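Local coordinates for protein tryptophane-5-halogenase (Microbispora sp. ATCC PTA-5024, PDB 5UAO) that chlorinates carbon 5 of a tryptophan side chain in the lanthipeptide precursor of NAI-107, as a flavin-dependent halogenase that binds FAD, at residues A[347-351]-A[390-394]; A[127-132]-A[488-492]; A[98-102]-A[505-509]. All blocks are in the same frame, centred on the assembly; numbering follows the deposited sequence.

In the fold
The three contacts are spread widely over one halogenase chain and none touches another. Contact 1 lies nearest the flavin: its strand carries F350 of the FAD pocket on the face turned from helix 383-406. Contact 3 sits on the other side of the chain's centre, about 30 Å from contact 1 between centres, with the side chain of T100 about 11 Å from the FAD. Contact 2 is the most peripheral, about 36 Å from contact 1 and 28 Å from contact 3, again between centres. Contacts 2 and 3 bring the successive C-terminal helices 485-501 and 505-514 back onto early parts of the chain, and contact 1 is nested inside both loops.

Contact 1: residues A[347-351]-A[390-394]; sequences SYAFV and LAHRW. With FAD (flavin-adenine dinucleotide), chain E.
W394 lays one face of its indole against the short strand 349-350, and A349 lies over that face. The methyl CB of A349 stands 3.3 Å from the centroid of the six-membered ring of W394, only 9° off the ring normal, a CH-pi contact over the middle of the benzo ring. Y348 meets the pyrrole end in a different way: its edge is turned toward the face of W394 in an offset edge-to-face pair, planes at 72°, with CE2 of Y348 3.5 Å from CD1 of W394. The tyrosine reaches this place because its CG is anti to the backbone N (chi1 174°), which sends the ring out toward the helix, so that OH of Y348 ends 3.8 Å from CB of L390. At the far rim of the indole, CZ3 of W394 lies 4.1 Å from CG1 of V351. Alanine, tyrosine and valine thus fit different parts of one ring, and the join between strand and helix is apolar. F350 points away from the helix and belongs to the FAD pocket; the rings of F234 and F328 also meet that of F350. Strand 349-350 is an outer strand of a small antiparallel sheet, paired with 331-333, whose R332 touches Y348, A349 and A391; M361 of helix 358-372 packs on W394, and V351 reaches I397 and L401 further along helix 383-406.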
loop_
_atom_site.group_PDB
_atom_site.type_symbol
_atom_site.label_atom_id
_atom_site.label_comp_id
_atom_site.label_asym_id
_atom_site.label_seq_id
_atom_site.Cartn_x
_atom_site.Cartn_y
_atom_site.Cartn_z
ATOM N N SER A 347 19.462 -8.372 -15.353
ATOM C CA SER A 347 20.564 -7.998 -14.481
ATOM C C SER A 347 20.167 -7.797 -13.023
ATOM O O SER A 347 21.016 -8.007 -12.146
ATOM C CB SER A 347 21.235 -6.722 -14.992
ATOM O OG SER A 347 20.244 -5.716 -15.113
ATOM N N TYR A 348 18.908 -7.421 -12.762
ATOM C CA TYR A 348 18.411 -7.198 -11.412
ATOM C C TYR A 348 17.720 -8.411 -10.864
ATOM O O TYR A 348 18.099 -8.901 -9.797
ATOM C CB TYR A 348 17.523 -5.966 -11.289
ATOM C CG TYR A 348 16.889 -5.823 -9.909
ATOM C CD1 TYR A 348 17.671 -5.627 -8.764
ATOM C CD2 TYR A 348 15.509 -6.007 -9.736
ATOM C CE1 TYR A 348 17.094 -5.551 -7.493
ATOM C CE2 TYR A 348 14.944 -5.897 -8.504
ATOM C CZ TYR A 348 15.721 -5.666 -7.371
ATOM O OH TYR A 348 15.113 -5.585 -6.124
ATOM N N ALA A 349 16.750 -8.938 -11.584
ATOM C CA ALA A 349 15.872 -9.980 -11.079
ATOM C C ALA A 349 15.211 -10.734 -12.207
ATOM O O ALA A 349 15.092 -10.193 -13.308
ATOM C CB ALA A 349 14.761 -9.356 -10.210
ATOM N N PHE A 350 14.677 -11.923 -11.907
ATOM C CA PHE A 350 13.978 -12.754 -12.934
ATOM C C PHE A 350 13.094 -13.733 -12.212
ATOM O O PHE A 350 13.495 -14.260 -11.201
ATOM C CB PHE A 350 14.961 -13.583 -13.758
ATOM C CG PHE A 350 14.294 -14.533 -14.740
ATOM C CD1 PHE A 350 13.951 -14.090 -15.993
ATOM C CD2 PHE A 350 13.946 -15.812 -14.377
ATOM C CE1 PHE A 350 13.319 -14.927 -16.884
ATOM C CE2 PHE A 350 13.291 -16.636 -15.254
ATOM C CZ PHE A 350 12.965 -16.194 -16.497
ATOM N N VAL A 351 11.881 -13.925 -12.690
ATOM C CA VAL A 351 11.077 -15.121 -12.325
ATOM C C VAL A 351 10.580 -15.734 -13.628
ATOM O O VAL A 351 10.516 -15.064 -14.683
ATOM C CB VAL A 351 9.861 -14.796 -11.461
ATOM C CG1 VAL A 351 10.294 -14.274 -10.110
ATOM C CG2 VAL A 351 8.931 -13.808 -12.172
ATOM N N LEU A 390 11.326 -1.763 -5.401
ATOM C CA LEU A 390 11.542 -2.916 -6.294
ATOM C C LEU A 390 11.600 -4.258 -5.573
ATOM O O LEU A 390 11.028 -5.258 -6.051
ATOM C CB LEU A 390 12.791 -2.702 -7.176
ATOM C CG LEU A 390 12.510 -1.736 -8.348
ATOM C CD1 LEU A 390 13.802 -1.176 -8.931
ATOM C CD2 LEU A 390 11.635 -2.382 -9.398
ATOM N N ALA A 391 12.294 -4.311 -4.464
ATOM C CA ALA A 391 12.338 -5.549 -3.687
ATOM C C ALA A 391 10.898 -5.976 -3.307
ATOM O O ALA A 391 10.575 -7.157 -3.305
ATOM C CB ALA A 391 13.152 -5.366 -2.388
ATOM N N HIS A 392 10.073 -5.031 -2.891
ATOM C CA HIS A 392 8.742 -5.398 -2.365
ATOM C C HIS A 392 7.854 -5.963 -3.526
ATOM O O HIS A 392 7.121 -6.943 -3.388
ATOM C CB HIS A 392 8.089 -4.132 -1.760
ATOM C CG HIS A 392 6.672 -4.332 -1.343
ATOM N ND1 HIS A 392 6.328 -5.104 -0.257
ATOM C CD2 HIS A 392 5.507 -3.923 -1.894
ATOM C CE1 HIS A 392 5.014 -5.118 -0.121
ATOM N NE2 HIS A 392 4.494 -4.400 -1.096
ATOM N N ARG A 393 7.934 -5.305 -4.665
ATOM C CA ARG A 393 7.173 -5.701 -5.851
ATOM C C ARG A 393 7.624 -7.090 -6.325
ATOM O O ARG A 393 6.788 -7.952 -6.547
ATOM C CB ARG A 393 7.326 -4.655 -6.977
ATOM C CG ARG A 393 6.264 -3.544 -6.862
ATOM C CD ARG A 393 4.933 -3.963 -7.608
ATOM N NE ARG A 393 4.799 -2.982 -8.676
ATOM C CZ ARG A 393 4.364 -3.138 -9.887
ATOM N NH1 ARG A 393 3.842 -4.262 -10.332
ATOM N NH2 ARG A 393 4.425 -2.073 -10.664
ATOM N N TRP A 394 8.944 -7.335 -6.428
ATOM C CA TRP A 394 9.424 -8.628 -6.879
ATOM C C TRP A 394 9.088 -9.758 -5.885
ATOM O O TRP A 394 8.655 -10.856 -6.256
ATOM C CB TRP A 394 10.913 -8.538 -7.174
ATOM C CG TRP A 394 11.258 -7.997 -8.517
ATOM C CD1 TRP A 394 11.546 -6.709 -8.838
ATOM C CD2 TRP A 394 11.363 -8.749 -9.732
ATOM N NE1 TRP A 394 11.876 -6.612 -10.167
ATOM C CE2 TRP A 394 11.747 -7.842 -10.750
ATOM C CE3 TRP A 394 11.127 -10.082 -10.074
ATOM C CZ2 TRP A 394 11.950 -8.241 -12.078
ATOM C CZ3 TRP A 394 11.345 -10.486 -11.419
ATOM C CH2 TRP A 394 11.710 -9.549 -12.398
HETATM P PA FAD E . 19.158 -9.784 -22.468
HETATM O O1A FAD E . 18.028 -9.941 -23.486
HETATM O O2A FAD E . 19.929 -10.989 -21.896
HETATM O O5B FAD E . 20.194 -8.667 -22.982
HETATM C C5B FAD E . 21.493 -8.455 -22.467
HETATM C C4B FAD E . 22.186 -7.463 -23.384
HETATM O O4B FAD E . 23.365 -7.164 -22.632
HETATM C C3B FAD E . 22.645 -7.958 -24.771
HETATM O O3B FAD E . 22.432 -6.927 -25.861
HETATM C C2B FAD E . 24.142 -8.221 -24.580
HETATM O O2B FAD E . 24.973 -8.111 -25.806
HETATM C C1B FAD E . 24.474 -7.154 -23.536
HETATM N N9A FAD E . 25.747 -7.455 -22.838
HETATM C C8A FAD E . 25.965 -8.451 -21.928
HETATM N N7A FAD E . 27.255 -8.392 -21.496
HETATM C C5A FAD E . 27.850 -7.369 -22.160
HETATM C C6A FAD E . 29.204 -6.832 -22.207
HETATM N N6A FAD E . 30.177 -7.378 -21.417
HETATM N N1A FAD E . 29.417 -5.783 -22.988
HETATM C C2A FAD E . 28.458 -5.217 -23.747
HETATM N N3A FAD E . 27.209 -5.684 -23.765
HETATM C C4A FAD E . 26.871 -6.741 -23.003
HETATM N N1 FAD E . 9.136 -11.474 -19.969
HETATM C C2 FAD E . 7.850 -11.116 -20.303
HETATM O O2 FAD E . 7.437 -9.929 -20.099
HETATM N N3 FAD E . 6.994 -12.006 -20.873
HETATM C C4 FAD E . 7.330 -13.282 -21.150
HETATM O O4 FAD E . 6.449 -14.039 -21.666
HETATM C C4X FAD E . 8.725 -13.722 -20.809
HETATM N N5 FAD E . 9.168 -14.999 -20.979
HETATM C C5X FAD E . 10.429 -15.378 -20.662
HETATM C C6 FAD E . 10.813 -16.698 -20.863
HETATM C C7 FAD E . 12.080 -17.135 -20.520
HETATM C C7M FAD E . 12.541 -18.544 -20.747
HETATM C C8 FAD E . 13.055 -16.184 -19.990
HETATM C C8M FAD E . 14.443 -16.675 -19.634
HETATM C C9 FAD E . 12.672 -14.871 -19.779
HETATM C C9A FAD E . 11.388 -14.401 -20.066
HETATM N N10 FAD E . 10.980 -13.042 -19.829
HETATM C C10 FAD E . 9.634 -12.711 -20.188
HETATM C "C1'" FAD E . 11.846 -11.926 -19.338
HETATM C "C2'" FAD E . 12.163 -11.108 -20.680
HETATM O "O2'" FAD E . 12.653 -12.134 -21.535
HETATM C "C3'" FAD E . 13.322 -10.125 -21.077
HETATM O "O3'" FAD E . 13.625 -9.822 -22.490
HETATM C "C4'" FAD E . 14.622 -10.863 -20.933
HETATM O "O4'" FAD E . 14.414 -12.177 -20.333
HETATM C "C5'" FAD E . 15.576 -9.869 -20.271
HETATM O "O5'" FAD E . 15.930 -8.858 -21.170
HETATM P P FAD E . 17.376 -8.170 -20.836
HETATM O O1P FAD E . 17.478 -7.888 -19.399
HETATM O O2P FAD E . 17.375 -6.990 -21.800
HETATM O O3P FAD E . 18.574 -9.166 -21.069
#

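Contact 2: residues A[127-132]-A[488-492]; sequences VGLVGS and WRARA
W488 and R491, one helical turn apart, both bond to carbonyls just ahead of helix 129-136. NE1 of W488 donates to O of G128 at 2.9 Å; the bond is bent, 140° at the hydrogen, and the oxygen is tilted out of the indole plane. That same oxygen receives the backbone N of S132, the first turn's own helical bond, so two donors grip it from one face of its plane. R491 takes the preceding carbonyl: NH2 donates to O of V127 at 3.1 Å, nearly in line with the C=O, and NE adds a weak bond. The guanidinium is also held by a salt bridge from NH2 to E483, and its charge probably polarises the V127 carbonyl.

The indole is packed on both faces. On one, beside the backbone of S132, CA of G131 stands 3.5 Å from the centroid of the five-membered ring of W488, 9° off the normal, a CH-pi contact possible because the glycine lacks a side chain; a CB there would clash with CD1. The opposite face takes CG1 of V127, 3.7 Å from CE2 of W488, and that methyl also lies 3.9 Å from CB of A492. With CG anti to its backbone N (chi1 -178°), W488 extends into this slot. A leucine in its place would probably leave the G128 carbonyl without its indole donor and open a gap between V127 and G131.

G128 is the N-cap of helix 129-136, and its neighbour V127 pairs through its backbone with A142. Helix 485-501 packs on the first turn of helix 129-136, while E135, further along that helix, forms a salt bridge with R489 and E141 touches W488.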
loop_
_atom_site.group_PDB
_atom_site.type_symbol
_atom_site.label_atom_id
_atom_site.label_comp_id
_atom_site.label_asym_id
_atom_site.label_seq_id
_atom_site.Cartn_x
_atom_site.Cartn_y
_atom_site.Cartn_z
ATOM N N VAL A 127 -18.693 -10.558 -13.742
ATOM C CA VAL A 127 -20.030 -11.201 -13.726
ATOM C C VAL A 127 -20.236 -11.716 -12.328
ATOM O O VAL A 127 -21.285 -11.493 -11.728
ATOM C CB VAL A 127 -20.150 -12.364 -14.746
ATOM C CG1 VAL A 127 -21.415 -13.180 -14.538
ATOM C CG2 VAL A 127 -20.077 -11.812 -16.147
ATOM N N GLY A 128 -19.225 -12.396 -11.799
ATOM C CA GLY A 128 -19.170 -12.685 -10.368
ATOM C C GLY A 128 -18.612 -14.047 -10.078
ATOM O O GLY A 128 -19.101 -15.061 -10.584
ATOM N N LEU A 129 -17.596 -14.082 -9.225
ATOM C CA LEU A 129 -16.856 -15.301 -8.989
ATOM C C LEU A 129 -17.654 -16.318 -8.216
ATOM O O LEU A 129 -17.623 -17.492 -8.529
ATOM C CB LEU A 129 -15.579 -14.950 -8.254
ATOM C CG LEU A 129 -14.360 -15.816 -8.144
ATOM C CD1 LEU A 129 -14.041 -16.569 -9.447
ATOM C CD2 LEU A 129 -13.207 -14.875 -7.727
ATOM N N VAL A 130 -18.369 -15.875 -7.212
ATOM C CA VAL A 130 -19.119 -16.770 -6.363
ATOM C C VAL A 130 -20.274 -17.370 -7.147
ATOM O O VAL A 130 -20.524 -18.552 -7.087
ATOM C CB VAL A 130 -19.629 -16.076 -5.083
ATOM C CG1 VAL A 130 -20.573 -17.025 -4.337
ATOM C CG2 VAL A 130 -18.447 -15.647 -4.214
ATOM N N GLY A 131 -20.917 -16.551 -7.957
ATOM C CA GLY A 131 -22.018 -17.032 -8.798
ATOM C C GLY A 131 -21.489 -18.026 -9.843
ATOM O O GLY A 131 -22.117 -19.081 -10.098
ATOM N N SER A 132 -20.317 -17.745 -10.408
ATOM C CA SER A 132 -19.738 -18.700 -11.414
ATOM C C SER A 132 -19.520 -20.047 -10.722
ATOM O O SER A 132 -19.880 -21.146 -11.276
ATOM C CB SER A 132 -18.430 -18.132 -12.028
ATOM O OG SER A 132 -17.797 -19.063 -12.924
ATOM N N TRP A 488 -27.416 -12.986 -10.769
ATOM C CA TRP A 488 -26.123 -13.424 -11.339
ATOM C C TRP A 488 -26.387 -14.055 -12.698
ATOM O O TRP A 488 -25.771 -13.673 -13.692
ATOM C CB TRP A 488 -25.424 -14.439 -10.445
ATOM C CG TRP A 488 -24.095 -14.821 -11.011
ATOM C CD1 TRP A 488 -22.888 -14.223 -10.734
ATOM C CD2 TRP A 488 -23.820 -15.867 -11.940
ATOM N NE1 TRP A 488 -21.885 -14.803 -11.467
ATOM C CE2 TRP A 488 -22.414 -15.821 -12.215
ATOM C CE3 TRP A 488 -24.599 -16.797 -12.622
ATOM C CZ2 TRP A 488 -21.795 -16.703 -13.122
ATOM C CZ3 TRP A 488 -23.960 -17.697 -13.506
ATOM C CH2 TRP A 488 -22.562 -17.619 -13.750
ATOM N N ARG A 489 -27.338 -14.996 -12.723
ATOM C CA ARG A 489 -27.709 -15.680 -13.937
ATOM C C ARG A 489 -28.088 -14.737 -15.086
ATOM O O ARG A 489 -27.635 -14.950 -16.258
ATOM C CB ARG A 489 -28.823 -16.698 -13.687
ATOM C CG ARG A 489 -28.337 -17.961 -13.021
ATOM C CD ARG A 489 -29.323 -19.114 -13.095
ATOM N NE ARG A 489 -30.544 -18.865 -12.314
ATOM C CZ ARG A 489 -30.819 -19.341 -11.104
ATOM N NH1 ARG A 489 -29.961 -20.117 -10.420
ATOM N NH2 ARG A 489 -32.014 -19.042 -10.575
ATOM N N ALA A 490 -28.838 -13.671 -14.777
ATOM C CA ALA A 490 -29.200 -12.714 -15.837
ATOM C C ALA A 490 -27.980 -12.038 -16.409
ATOM O O ALA A 490 -27.878 -11.852 -17.599
ATOM C CB ALA A 490 -30.163 -11.651 -15.308
ATOM N N ARG A 491 -27.095 -11.606 -15.532
ATOM C CA ARG A 491 -25.914 -10.883 -15.939
ATOM C C ARG A 491 -24.987 -11.822 -16.732
ATOM O O ARG A 491 -24.264 -11.353 -17.628
ATOM C CB ARG A 491 -25.221 -10.387 -14.672
ATOM C CG ARG A 491 -24.181 -9.310 -14.847
ATOM C CD ARG A 491 -24.138 -8.505 -13.557
ATOM N NE ARG A 491 -23.830 -9.437 -12.498
ATOM C CZ ARG A 491 -24.337 -9.467 -11.285
ATOM N NH1 ARG A 491 -25.233 -8.583 -10.861
ATOM N NH2 ARG A 491 -23.928 -10.428 -10.473
ATOM N N ALA A 492 -24.945 -13.113 -16.334
ATOM C CA ALA A 492 -24.133 -14.123 -17.021
ATOM C C ALA A 492 -24.638 -14.337 -18.421
ATOM O O ALA A 492 -23.849 -14.444 -19.365
ATOM C CB ALA A 492 -24.089 -15.466 -16.268
#

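Contact 3: residues A[98-102]-A[505-509]; sequences RPTWK and QSEAL
P99 opens the contact through its backbone: its carbonyl O lies 3.8 Å from CD2 of L509, a methyl on the helix that begins at Q505. T100 follows at the start of strand 100-102. Its CG2 methyl approaches CD1 of L509 at 4.1 Å, while the hydroxyl is hydrogen-bonded to the P288 carbonyl and to H175. W101 then carries the largest share of this segment's burial. L509 slides alongside the indole and sets CD2 over one face, 3.8 Å from the centroid of the five-membered ring of W101, a CH-pi contact 23° off the normal. That methyl comes within 3.5 Å of CE2 of W101 at the ring fusion. Further out, CZ3 of the benzo ring touches CB of A508 at 3.8 Å. CG of W101 is anti to its carbonyl carbon (chi1 -67°), which swings the indole toward the helix. The extended chain of Q505 crosses the W101 side chain obliquely. Strand 100-102 and helix 505-509 run at 120° to each other, 9.4 Å apart at closest approach. The strand pairs antiparallel with 173-175, so the contact sets the C-terminal helix 505-514 against this two-stranded sheet. F172 and Y512 meet the ring of W101, and V156 packs on both W101 and A508. The chemistry is thus mainly aliphatic against aromatic: leucine lies over one face of the indole and alanine touches its benzo ring, while the buried N-H is satisfied by Y94, outside the pair.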
loop_
_atom_site.group_PDB
_atom_site.type_symbol
_atom_site.label_atom_id
_atom_site.label_comp_id
_atom_site.label_asym_id
_atom_site.label_seq_id
_atom_site.Cartn_x
_atom_site.Cartn_y
_atom_site.Cartn_z
ATOM N N ARG A 98 3.430 -6.467 -35.450
ATOM C CA ARG A 98 2.389 -7.413 -35.700
ATOM C C ARG A 98 1.921 -8.181 -34.438
ATOM O O ARG A 98 1.895 -9.386 -34.429
ATOM C CB ARG A 98 2.773 -8.354 -36.862
ATOM C CG ARG A 98 2.778 -7.624 -38.241
ATOM C CD ARG A 98 3.384 -8.432 -39.399
ATOM N NE ARG A 98 3.202 -9.870 -39.202
ATOM C CZ ARG A 98 3.998 -10.829 -39.675
ATOM N NH1 ARG A 98 5.038 -10.526 -40.469
ATOM N NH2 ARG A 98 3.734 -12.113 -39.352
ATOM N N PRO A 99 1.400 -7.457 -33.437
ATOM C CA PRO A 99 1.042 -8.091 -32.181
ATOM C C PRO A 99 -0.232 -8.879 -32.322
ATOM O O PRO A 99 -1.042 -8.618 -33.246
ATOM C CB PRO A 99 0.754 -6.911 -31.271
ATOM C CG PRO A 99 0.185 -5.866 -32.260
ATOM C CD PRO A 99 1.118 -6.022 -33.409
ATOM N N THR A 100 -0.393 -9.862 -31.435
ATOM C CA THR A 100 -1.672 -10.446 -31.110
ATOM C C THR A 100 -2.135 -10.065 -29.704
ATOM O O THR A 100 -1.422 -9.364 -28.940
ATOM C CB THR A 100 -1.643 -11.965 -31.209
ATOM O OG1 THR A 100 -0.637 -12.417 -30.354
ATOM C CG2 THR A 100 -1.313 -12.379 -32.602
ATOM N N TRP A 101 -3.337 -10.503 -29.369
ATOM C CA TRP A 101 -4.003 -10.033 -28.220
ATOM C C TRP A 101 -4.076 -11.113 -27.172
ATOM O O TRP A 101 -4.346 -12.289 -27.476
ATOM C CB TRP A 101 -5.422 -9.515 -28.506
ATOM C CG TRP A 101 -5.474 -8.276 -29.336
ATOM C CD1 TRP A 101 -4.494 -7.351 -29.560
ATOM C CD2 TRP A 101 -6.590 -7.883 -30.127
ATOM N NE1 TRP A 101 -4.971 -6.356 -30.464
ATOM C CE2 TRP A 101 -6.243 -6.687 -30.818
ATOM C CE3 TRP A 101 -7.854 -8.433 -30.320
ATOM C CZ2 TRP A 101 -7.156 -6.007 -31.651
ATOM C CZ3 TRP A 101 -8.748 -7.755 -31.135
ATOM C CH2 TRP A 101 -8.384 -6.556 -31.794
ATOM N N LYS A 102 -3.906 -10.662 -25.943
ATOM C CA LYS A 102 -3.953 -11.558 -24.741
ATOM C C LYS A 102 -5.031 -11.039 -23.772
ATOM O O LYS A 102 -4.917 -9.948 -23.234
ATOM C CB LYS A 102 -2.596 -11.589 -24.111
ATOM C CG LYS A 102 -2.517 -12.461 -22.878
ATOM C CD LYS A 102 -1.268 -12.147 -22.064
ATOM C CE LYS A 102 -1.218 -12.975 -20.809
ATOM N NZ LYS A 102 -0.092 -12.511 -19.963
ATOM N N GLN A 505 -10.268 -13.731 -33.553
ATOM C CA GLN A 505 -9.223 -12.688 -33.412
ATOM C C GLN A 505 -8.682 -12.203 -34.759
ATOM O O GLN A 505 -8.382 -11.003 -34.953
ATOM C CB GLN A 505 -8.092 -13.162 -32.464
ATOM C CG GLN A 505 -6.909 -12.273 -32.507
ATOM C CD GLN A 505 -5.801 -12.538 -31.472
ATOM O OE1 GLN A 505 -5.591 -13.650 -30.911
ATOM N NE2 GLN A 505 -5.051 -11.538 -31.299
ATOM N N SER A 506 -8.496 -13.124 -35.684
ATOM C CA SER A 506 -7.721 -12.828 -36.833
ATOM C C SER A 506 -8.465 -11.705 -37.679
ATOM O O SER A 506 -7.825 -10.711 -38.144
ATOM C CB SER A 506 -7.496 -14.117 -37.644
ATOM O OG SER A 506 -6.722 -13.790 -38.803
ATOM N N GLU A 507 -9.792 -11.813 -37.756
ATOM C CA GLU A 507 -10.641 -10.796 -38.434
ATOM C C GLU A 507 -10.566 -9.420 -37.738
ATOM O O GLU A 507 -10.464 -8.356 -38.365
ATOM C CB GLU A 507 -12.104 -11.253 -38.470
ATOM C CG GLU A 507 -12.960 -10.382 -39.417
ATOM C CD GLU A 507 -14.406 -10.856 -39.559
ATOM O OE1 GLU A 507 -14.681 -12.062 -39.293
ATOM O OE2 GLU A 507 -15.279 -10.004 -39.917
ATOM N N ALA A 508 -10.569 -9.461 -36.412
ATOM C CA ALA A 508 -10.498 -8.257 -35.630
ATOM C C ALA A 508 -9.160 -7.530 -35.732
ATOM O O ALA A 508 -9.153 -6.291 -35.767
ATOM C CB ALA A 508 -10.850 -8.568 -34.187
ATOM N N LEU A 509 -8.039 -8.265 -35.780
ATOM C CA LEU A 509 -6.725 -7.654 -35.977
ATOM C C LEU A 509 -6.673 -6.951 -37.357
ATOM O O LEU A 509 -6.104 -5.886 -37.486
ATOM C CB LEU A 509 -5.577 -8.684 -35.922
ATOM C CG LEU A 509 -5.293 -9.281 -34.569
ATOM C CD1 LEU A 509 -4.208 -10.328 -34.718
ATOM C CD2 LEU A 509 -4.810 -8.163 -33.646
#